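Long-range contacts in paenibacillus xanthan lyase (Paenibacillus, PDB 6F2P), which cleaves the polysaccharide xanthan by beta-elimination, as a calcium-binding polysaccharide lyase with a family 8 type of architecture: residues A[416-426]-A[511-519]; A[544-552]-A[623-632]. All coordinates share one frame; numbering follows the deposited sequence.

Interaction 1: residues A[416-426]-A[511-519]; sequences NTDLSQFNDHF and IVENRKLNS
Gln421 lies against Arg515 and Lys516 where a loop of three successive beta turns (two type I, then type I') meets the end of strand 508-516 in the super-sandwich domain. Its amide imitates a neighbouring strand: OE1 accepts from Lys516 N at 2.8 Å, in the carbonyl plane and on a lone pair, while NE2 donates almost straight to Lys516 O (178°). A bend at chi2 (61°) turns that amide flat against the Arg515 guanidinium, planes 7° apart, with Gln421 CG 3.5 Å above the centre of the same face. Arg515 NH1 also bonds Leu414 O. With an alanine in place of Gln421, Lys516 N and O would probably lose these partners and the guanidinium the amide stacked on it. Phe426 closes the packed part, its CB 3.8 Å from Lys516 CE. On the Asp418 side the contact is looser and bridged by waters: one water accepts from Arg515 NH2 and Asn416 N, another from Arg515 NE, and Asp418 OD2 stays 4.3 Å from Arg515 NH2 with no N-H aimed at it. Asp424, whose OD1 pairs with Arg597, adds a salt bridge from OD2 to Lys516 NZ at 3.5 Å. The ammonium is further gripped by backbone carbonyls: NZ bonds Ser420 O from above its plane and Asn423 O at 2.6 Å, where Phe426 N arrives from the opposite face of that carbonyl.

Interaction 2: residues A[544-552]-A[623-632]; sequences GTNYIHLAG and KTSSAVASYA
Tyr547 and His549, two residues apart on strand 545-550, lay their rings against the first turns of helix 625-633, which runs nearly antiparallel to the strand at 161°, the short axes 8.2 Å apart. The strand belongs to the nine-stranded antiparallel sheet of the super-sandwich domain; the helix follows strand 613-621 of that sheet and packs on one of its faces. Two CH-pi contacts come first. Ala629 CA stands 3.8 Å from the centroid of the Tyr547 ring, and Ser625 CB stands 4.0 Å from that of the His549 ring; both sit over a face, within 18° of the normal. CG of His549, anti to the backbone N, carries the imidazole over Ser625.

Apolar touches fill in around the rings. Ala629 CB meets Tyr547 CE2 at 3.5 Å, Ala632 CB approaches Tyr547 CD1 obliquely, and Val628 sits between the two aromatics, with CG1 at Tyr547 CB and CG2 at the edge of the imidazole, 3.9 Å from His549 CD2.

The polar part is slight. His549 NE2 gives a weak hydrogen bond to Lys623 O, 3.0 Å away at the ring edge but bent to 124°, and has a second weak one to Asp558. Thr624 is the N-cap: its OG1 accepts from Ala627 N.

Beyond the contact, Tyr547 OH bonds a methylpentanediol, probably from the crystallisation liquor. With Ser625 and Ala629 against the ring faces and Ala632 beside the tyrosine, the contact probably rests mainly on shape and dispersion, with little directional polar restraint between strand and helix.

How the interactions relate
Both contacts belong to the super-sandwich region and adjoin through Leu550, whose CD2 packs on Arg515 CB at 4.1 Å and on Leu517 CD2; their centres are about 19 Å apart. They use different sheets: 511-519 ends a strand of the five-stranded sheet, whereas 544-552 belongs to the nine-stranded one. Interaction 1 is the buried one, near the alpha-helical domain, as the bonds of Asn423 to Asp292 and of His425 to Gln291 indicate; charges and buried carbonyls there are matched by hydrogen bonds and waters. Interaction 2 is only partly buried, with a helix on the outer side of its strand, and relies on aromatic faces against small aliphatic groups.

Interaction 1: residues A[416-426]-A[511-519]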
loop_
_atom_site.group_PDB
_atom_site.type_symbol
_atom_site.label_atom_id
_atom_site.label_comp_id
_atom_site.label_asym_id
_atom_site.label_seq_id
_atom_site.Cartn_x
_atom_site.Cartn_y
_atom_site.Cartn_z
ATOM N N ASN A 416 -19.939 2.951 13.798
ATOM C CA ASN A 416 -20.413 2.411 15.067
ATOM C C ASN A 416 -21.862 1.945 14.984
ATOM O O ASN A 416 -22.301 1.521 13.921
ATOM C CB ASN A 416 -20.190 3.392 16.221
ATOM C CG ASN A 416 -20.761 4.765 15.947
ATOM O OD1 ASN A 416 -21.760 4.910 15.250
ATOM N ND2 ASN A 416 -20.124 5.785 16.502
ATOM N N THR A 417 -22.603 2.019 16.087
ATOM C CA THR A 417 -23.964 1.489 16.095
ATOM C C THR A 417 -24.954 2.403 15.358
ATOM O O THR A 417 -26.074 1.998 15.022
ATOM C CB THR A 417 -24.461 1.173 17.524
ATOM O OG1 THR A 417 -24.248 2.305 18.369
ATOM C CG2 THR A 417 -23.704 -0.003 18.091
ATOM N N ASP A 418 -24.530 3.631 15.093
ATOM C CA ASP A 418 -25.331 4.545 14.297
ATOM C C ASP A 418 -25.260 4.101 12.844
ATOM O O ASP A 418 -24.560 4.711 12.034
ATOM C CB ASP A 418 -24.809 5.976 14.448
ATOM C CG ASP A 418 -25.679 6.991 13.742
ATOM O OD1 ASP A 418 -26.780 6.624 13.296
ATOM O OD2 ASP A 418 -25.260 8.159 13.637
ATOM N N LEU A 419 -25.996 3.039 12.525
ATOM C CA LEU A 419 -25.907 2.376 11.224
ATOM C C LEU A 419 -26.211 3.286 10.042
ATOM O O LEU A 419 -25.777 3.017 8.920
ATOM C CB LEU A 419 -26.827 1.147 11.175
ATOM C CG LEU A 419 -26.611 0.085 12.258
ATOM C CD1 LEU A 419 -27.429 -1.150 11.947
ATOM C CD2 LEU A 419 -25.139 -0.261 12.406
ATOM N N SER A 420 -26.951 4.361 10.286
ATOM C CA SER A 420 -27.429 5.190 9.187
ATOM C C SER A 420 -26.538 6.399 8.940
ATOM O O SER A 420 -26.811 7.200 8.047
ATOM C CB SER A 420 -28.869 5.650 9.437
ATOM O OG SER A 420 -28.895 6.692 10.391
ATOM N N GLN A 421 -25.480 6.518 9.737
ATOM C CA GLN A 421 -24.614 7.690 9.713
ATOM C C GLN A 421 -24.290 8.202 8.313
ATOM O O GLN A 421 -24.416 9.393 8.039
ATOM C CB GLN A 421 -23.323 7.419 10.492
ATOM C CG GLN A 421 -22.311 8.558 10.444
ATOM C CD GLN A 421 -22.844 9.852 11.041
ATOM O OE1 GLN A 421 -22.396 10.939 10.685
ATOM N NE2 GLN A 421 -23.803 9.738 11.951
ATOM N N PHE A 422 -23.893 7.299 7.424
ATOM C CA PHE A 422 -23.417 7.706 6.107
ATOM C C PHE A 422 -24.444 7.470 5.013
ATOM O O PHE A 422 -24.198 7.789 3.847
ATOM C CB PHE A 422 -22.092 7.020 5.772
ATOM C CG PHE A 422 -20.999 7.338 6.746
ATOM C CD1 PHE A 422 -20.465 8.613 6.810
ATOM C CD2 PHE A 422 -20.526 6.377 7.617
ATOM C CE1 PHE A 422 -19.476 8.922 7.717
ATOM C CE2 PHE A 422 -19.531 6.680 8.520
ATOM C CZ PHE A 422 -19.004 7.955 8.569
ATOM N N ASN A 423 -25.583 6.899 5.389
ATOM C CA ASN A 423 -26.747 6.874 4.509
ATOM C C ASN A 423 -27.790 7.865 5.036
ATOM O O ASN A 423 -27.427 8.812 5.738
ATOM C CB ASN A 423 -27.302 5.453 4.318
ATOM C CG ASN A 423 -27.425 4.684 5.618
ATOM O OD1 ASN A 423 -28.446 4.761 6.300
ATOM N ND2 ASN A 423 -26.385 3.917 5.961
ATOM N N ASP A 424 -29.063 7.676 4.697
ATOM C CA ASP A 424 -30.099 8.594 5.169
ATOM C C ASP A 424 -29.761 10.026 4.713
ATOM O O ASP A 424 -29.992 11.004 5.427
ATOM C CB ASP A 424 -30.233 8.466 6.693
ATOM C CG ASP A 424 -31.280 9.389 7.288
ATOM O OD1 ASP A 424 -32.359 9.576 6.672
ATOM O OD2 ASP A 424 -30.995 9.934 8.384
ATOM N N HIS A 425 -29.181 10.117 3.517
ATOM C CA HIS A 425 -28.838 11.386 2.873
ATOM C C HIS A 425 -27.672 12.140 3.489
ATOM O O HIS A 425 -27.579 13.359 3.331
ATOM C CB HIS A 425 -30.054 12.309 2.763
ATOM C CG HIS A 425 -31.243 11.646 2.150
ATOM N ND1 HIS A 425 -31.233 11.136 0.870
ATOM C CD2 HIS A 425 -32.471 11.371 2.656
ATOM C CE1 HIS A 425 -32.405 10.587 0.606
ATOM N NE2 HIS A 425 -33.173 10.720 1.673
ATOM N N PHE A 426 -26.781 11.422 4.170
ATOM C CA PHE A 426 -25.520 12.005 4.625
ATOM C C PHE A 426 -24.827 12.831 3.521
ATOM O O PHE A 426 -24.523 14.013 3.713
ATOM C CB PHE A 426 -24.565 10.918 5.151
ATOM C CG PHE A 426 -23.148 11.396 5.328
ATOM C CD1 PHE A 426 -22.752 11.990 6.515
ATOM C CD2 PHE A 426 -22.221 11.278 4.295
ATOM C CE1 PHE A 426 -21.473 12.453 6.675
ATOM C CE2 PHE A 426 -20.934 11.738 4.450
ATOM C CZ PHE A 426 -20.555 12.322 5.649
ATOM N N ILE A 511 -10.112 18.852 9.620
ATOM C CA ILE A 511 -11.423 18.521 10.159
ATOM C C ILE A 511 -11.354 17.357 11.128
ATOM O O ILE A 511 -10.981 16.247 10.748
ATOM C CB ILE A 511 -12.437 18.186 9.050
ATOM C CG1 ILE A 511 -12.366 19.220 7.917
ATOM C CG2 ILE A 511 -13.835 18.076 9.635
ATOM C CD1 ILE A 511 -12.486 20.655 8.376
ATOM N N VAL A 512 -11.707 17.611 12.384
ATOM C CA VAL A 512 -11.714 16.543 13.377
ATOM C C VAL A 512 -12.973 15.698 13.243
ATOM O O VAL A 512 -12.926 14.464 13.304
ATOM C CB VAL A 512 -11.621 17.084 14.819
ATOM C CG1 VAL A 512 -11.947 15.987 15.824
ATOM C CG2 VAL A 512 -10.247 17.643 15.087
ATOM N N GLU A 513 -14.098 16.374 13.049
ATOM C CA GLU A 513 -15.390 15.709 13.037
ATOM C C GLU A 513 -16.356 16.444 12.114
ATOM O O GLU A 513 -16.226 17.652 11.893
ATOM C CB GLU A 513 -15.938 15.642 14.463
ATOM C CG GLU A 513 -17.217 14.856 14.627
ATOM C CD GLU A 513 -17.171 13.488 13.961
ATOM O OE1 GLU A 513 -16.857 12.498 14.653
ATOM O OE2 GLU A 513 -17.471 13.397 12.750
ATOM N N ASN A 514 -17.296 15.700 11.542
ATOM C CA ASN A 514 -18.442 16.289 10.870
ATOM C C ASN A 514 -19.562 15.268 10.918
ATOM O O ASN A 514 -19.843 14.605 9.933
ATOM C CB ASN A 514 -18.116 16.689 9.426
ATOM C CG ASN A 514 -19.108 17.699 8.872
ATOM O OD1 ASN A 514 -20.197 17.865 9.418
ATOM N ND2 ASN A 514 -18.737 18.383 7.799
ATOM N N ARG A 515 -20.183 15.128 12.085
ATOM C CA ARG A 515 -21.071 14.004 12.347
ATOM C C ARG A 515 -22.519 14.362 12.111
ATOM O O ARG A 515 -22.966 15.430 12.520
ATOM C CB ARG A 515 -20.923 13.558 13.804
ATOM C CG ARG A 515 -21.511 12.187 14.111
ATOM C CD ARG A 515 -20.562 11.095 13.648
ATOM N NE ARG A 515 -21.061 9.756 13.946
ATOM C CZ ARG A 515 -20.507 8.644 13.471
ATOM N NH1 ARG A 515 -19.446 8.730 12.685
ATOM N NH2 ARG A 515 -21.015 7.455 13.774
ATOM N N LYS A 516 -23.262 13.460 11.476
ATOM C CA LYS A 516 -24.697 13.659 11.327
ATOM C C LYS A 516 -25.399 13.325 12.633
ATOM O O LYS A 516 -25.089 12.319 13.268
ATOM C CB LYS A 516 -25.266 12.806 10.197
ATOM C CG LYS A 516 -26.600 13.316 9.693
ATOM C CD LYS A 516 -27.475 12.193 9.222
ATOM C CE LYS A 516 -26.814 11.417 8.122
ATOM N NZ LYS A 516 -27.522 10.132 7.925
ATOM N N LEU A 517 -26.353 14.165 13.020
ATOM C CA LEU A 517 -27.002 14.048 14.321
ATOM C C LEU A 517 -28.401 13.452 14.209
ATOM O O LEU A 517 -28.845 13.098 13.115
ATOM C CB LEU A 517 -27.050 15.418 15.000
ATOM C CG LEU A 517 -25.678 16.100 15.043
ATOM C CD1 LEU A 517 -25.733 17.441 15.756
ATOM C CD2 LEU A 517 -24.666 15.178 15.712
ATOM N N ASN A 518 -29.093 13.334 15.340
ATOM C CA ASN A 518 -30.479 12.894 15.322
ATOM C C ASN A 518 -31.366 13.950 14.662
ATOM O O ASN A 518 -30.878 15.012 14.262
ATOM C CB ASN A 518 -30.973 12.523 16.723
ATOM C CG ASN A 518 -30.897 13.676 17.707
ATOM O OD1 ASN A 518 -31.027 14.850 17.345
ATOM N ND2 ASN A 518 -30.698 13.341 18.973
ATOM N N SER A 519 -32.661 13.671 14.554
ATOM C CA SER A 519 -33.550 14.531 13.767
ATOM C C SER A 519 -33.724 15.910 14.399
ATOM O O SER A 519 -34.023 16.875 13.705
ATOM C CB SER A 519 -34.903 13.865 13.522
ATOM O OG SER A 519 -35.580 13.650 14.743
HETATM O O HOH W 1 -21.343 5.183 12.442
HETATM O O HOH W 2 -22.595 8.712 15.736
HETATM O O HOH W 3 -26.644 10.484 14.358
HETATM O O HOH W 4 -19.586 11.971 9.639
#

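Interaction 2: residues A[544-552]-A[623-632]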
loop_
_atom_site.group_PDB
_atom_site.type_symbol
_atom_site.label_atom_id
_atom_site.label_comp_id
_atom_site.label_asym_id
_atom_site.label_seq_id
_atom_site.Cartn_x
_atom_site.Cartn_y
_atom_site.Cartn_z
ATOM N N GLY A 544 -8.394 26.300 24.538
ATOM C CA GLY A 544 -8.016 25.487 25.677
ATOM C C GLY A 544 -8.868 24.238 25.788
ATOM O O GLY A 544 -9.217 23.795 26.888
ATOM N N THR A 545 -9.216 23.665 24.642
ATOM C CA THR A 545 -10.026 22.459 24.640
ATOM C C THR A 545 -9.161 21.245 24.969
ATOM O O THR A 545 -8.148 20.992 24.302
ATOM C CB THR A 545 -10.726 22.250 23.295
ATOM O OG1 THR A 545 -11.381 23.464 22.908
ATOM C CG2 THR A 545 -11.750 21.119 23.405
ATOM N N ASN A 546 -9.566 20.504 25.998
ATOM C CA ASN A 546 -8.826 19.323 26.429
ATOM C C ASN A 546 -9.491 18.053 25.939
ATOM O O ASN A 546 -8.847 17.153 25.391
ATOM C CB ASN A 546 -8.726 19.289 27.951
ATOM C CG ASN A 546 -7.953 20.457 28.501
ATOM O OD1 ASN A 546 -6.981 20.915 27.891
ATOM N ND2 ASN A 546 -8.381 20.960 29.655
ATOM N N TYR A 547 -10.794 17.981 26.154
ATOM C CA TYR A 547 -11.556 16.856 25.661
ATOM C C TYR A 547 -12.971 17.281 25.287
ATOM O O TYR A 547 -13.425 18.361 25.666
ATOM C CB TYR A 547 -11.560 15.705 26.673
ATOM C CG TYR A 547 -11.906 16.097 28.094
ATOM C CD1 TYR A 547 -10.939 16.618 28.949
ATOM C CD2 TYR A 547 -13.192 15.918 28.593
ATOM C CE1 TYR A 547 -11.251 16.967 30.257
ATOM C CE2 TYR A 547 -13.512 16.261 29.890
ATOM C CZ TYR A 547 -12.541 16.783 30.723
ATOM O OH TYR A 547 -12.856 17.125 32.025
ATOM N N ILE A 548 -13.645 16.429 24.522
ATOM C CA ILE A 548 -14.986 16.694 24.043
ATOM C C ILE A 548 -15.733 15.367 24.045
ATOM O O ILE A 548 -15.152 14.326 23.730
ATOM C CB ILE A 548 -14.954 17.256 22.598
ATOM C CG1 ILE A 548 -14.322 18.646 22.561
ATOM C CG2 ILE A 548 -16.352 17.332 22.002
ATOM C CD1 ILE A 548 -14.371 19.295 21.195
ATOM N N HIS A 549 -17.011 15.393 24.404
ATOM C CA HIS A 549 -17.843 14.208 24.284
ATOM C C HIS A 549 -19.114 14.555 23.516
ATOM O O HIS A 549 -19.836 15.479 23.882
ATOM C CB HIS A 549 -18.184 13.636 25.657
ATOM C CG HIS A 549 -19.052 12.417 25.605
ATOM N ND1 HIS A 549 -20.418 12.483 25.424
ATOM C CD2 HIS A 549 -18.750 11.099 25.706
ATOM C CE1 HIS A 549 -20.918 11.261 25.418
ATOM N NE2 HIS A 549 -19.929 10.402 25.587
ATOM N N LEU A 550 -19.365 13.815 22.439
ATOM C CA LEU A 550 -20.564 13.984 21.636
ATOM C C LEU A 550 -21.406 12.726 21.754
ATOM O O LEU A 550 -20.952 11.643 21.385
ATOM C CB LEU A 550 -20.204 14.218 20.169
ATOM C CG LEU A 550 -21.429 14.181 19.245
ATOM C CD1 LEU A 550 -22.423 15.239 19.670
ATOM C CD2 LEU A 550 -21.058 14.353 17.773
ATOM N N ALA A 551 -22.628 12.861 22.263
ATOM C CA ALA A 551 -23.457 11.691 22.533
ATOM C C ALA A 551 -24.047 11.129 21.243
ATOM O O ALA A 551 -24.445 11.877 20.354
ATOM C CB ALA A 551 -24.553 12.025 23.537
ATOM N N GLY A 552 -24.087 9.806 21.139
ATOM C CA GLY A 552 -24.557 9.166 19.927
ATOM C C GLY A 552 -26.066 9.082 19.871
ATOM O O GLY A 552 -26.724 8.976 20.908
ATOM N N LYS A 623 -17.180 5.725 24.368
ATOM C CA LYS A 623 -16.882 5.987 25.772
ATOM C C LYS A 623 -17.838 7.011 26.355
ATOM O O LYS A 623 -18.266 7.941 25.667
ATOM C CB LYS A 623 -15.440 6.468 25.956
ATOM C CG LYS A 623 -14.461 5.366 26.243
ATOM C CD LYS A 623 -13.013 5.875 26.289
ATOM C CE LYS A 623 -12.058 4.739 26.640
ATOM N NZ LYS A 623 -12.504 3.456 25.998
ATOM N N THR A 624 -18.161 6.837 27.633
ATOM C CA THR A 624 -18.965 7.806 28.347
ATOM C C THR A 624 -18.182 9.097 28.478
ATOM O O THR A 624 -16.973 9.129 28.236
ATOM C CB THR A 624 -19.323 7.313 29.750
ATOM O OG1 THR A 624 -18.130 7.208 30.541
ATOM C CG2 THR A 624 -20.012 5.956 29.673
ATOM N N SER A 625 -18.881 10.157 28.864
ATOM C CA SER A 625 -18.279 11.467 29.020
ATOM C C SER A 625 -17.195 11.457 30.088
ATOM O O SER A 625 -16.153 12.093 29.921
ATOM C CB SER A 625 -19.354 12.495 29.375
ATOM O OG SER A 625 -18.774 13.764 29.612
ATOM N N SER A 626 -17.446 10.742 31.183
ATOM C CA SER A 626 -16.508 10.705 32.305
ATOM C C SER A 626 -15.294 9.863 31.961
ATOM O O SER A 626 -14.180 10.153 32.406
ATOM C CB SER A 626 -17.170 10.145 33.564
ATOM O OG SER A 626 -17.531 8.789 33.377
ATOM N N ALA A 627 -15.522 8.814 31.177
ATOM C CA ALA A 627 -14.438 7.960 30.720
ATOM C C ALA A 627 -13.508 8.772 29.823
ATOM O O ALA A 627 -12.275 8.678 29.937
ATOM C CB ALA A 627 -14.984 6.745 29.980
ATOM N N VAL A 628 -14.102 9.578 28.943
ATOM C CA VAL A 628 -13.317 10.464 28.088
ATOM C C VAL A 628 -12.449 11.385 28.937
ATOM O O VAL A 628 -11.232 11.471 28.738
ATOM C CB VAL A 628 -14.198 11.308 27.159
ATOM C CG1 VAL A 628 -13.353 12.359 26.457
ATOM C CG2 VAL A 628 -14.904 10.412 26.151
ATOM N N ALA A 629 -13.084 12.056 29.892
ATOM C CA ALA A 629 -12.370 12.883 30.850
ATOM C C ALA A 629 -11.272 12.062 31.522
ATOM O O ALA A 629 -10.128 12.510 31.656
ATOM C CB ALA A 629 -13.333 13.425 31.884
ATOM N N SER A 630 -11.623 10.847 31.925
ATOM C CA SER A 630 -10.683 9.981 32.629
ATOM C C SER A 630 -9.446 9.685 31.776
ATOM O O SER A 630 -8.319 9.713 32.270
ATOM C CB SER A 630 -11.374 8.690 33.060
ATOM O OG SER A 630 -10.453 7.803 33.664
ATOM N N TYR A 631 -9.669 9.423 30.490
ATOM C CA TYR A 631 -8.582 9.197 29.543
ATOM C C TYR A 631 -7.708 10.439 29.429
ATOM O O TYR A 631 -6.485 10.340 29.404
ATOM C CB TYR A 631 -9.142 8.816 28.170
ATOM C CG TYR A 631 -8.132 8.269 27.172
ATOM C CD1 TYR A 631 -7.289 9.117 26.459
ATOM C CD2 TYR A 631 -8.054 6.904 26.911
ATOM C CE1 TYR A 631 -6.376 8.617 25.531
ATOM C CE2 TYR A 631 -7.145 6.393 25.986
ATOM C CZ TYR A 631 -6.309 7.254 25.301
ATOM O OH TYR A 631 -5.403 6.746 24.385
ATOM N N ALA A 632 -8.332 11.611 29.368
ATOM C CA ALA A 632 -7.572 12.849 29.225
ATOM C C ALA A 632 -6.642 13.081 30.408
ATOM O O ALA A 632 -5.545 13.608 30.244
ATOM C CB ALA A 632 -8.497 14.025 29.037
#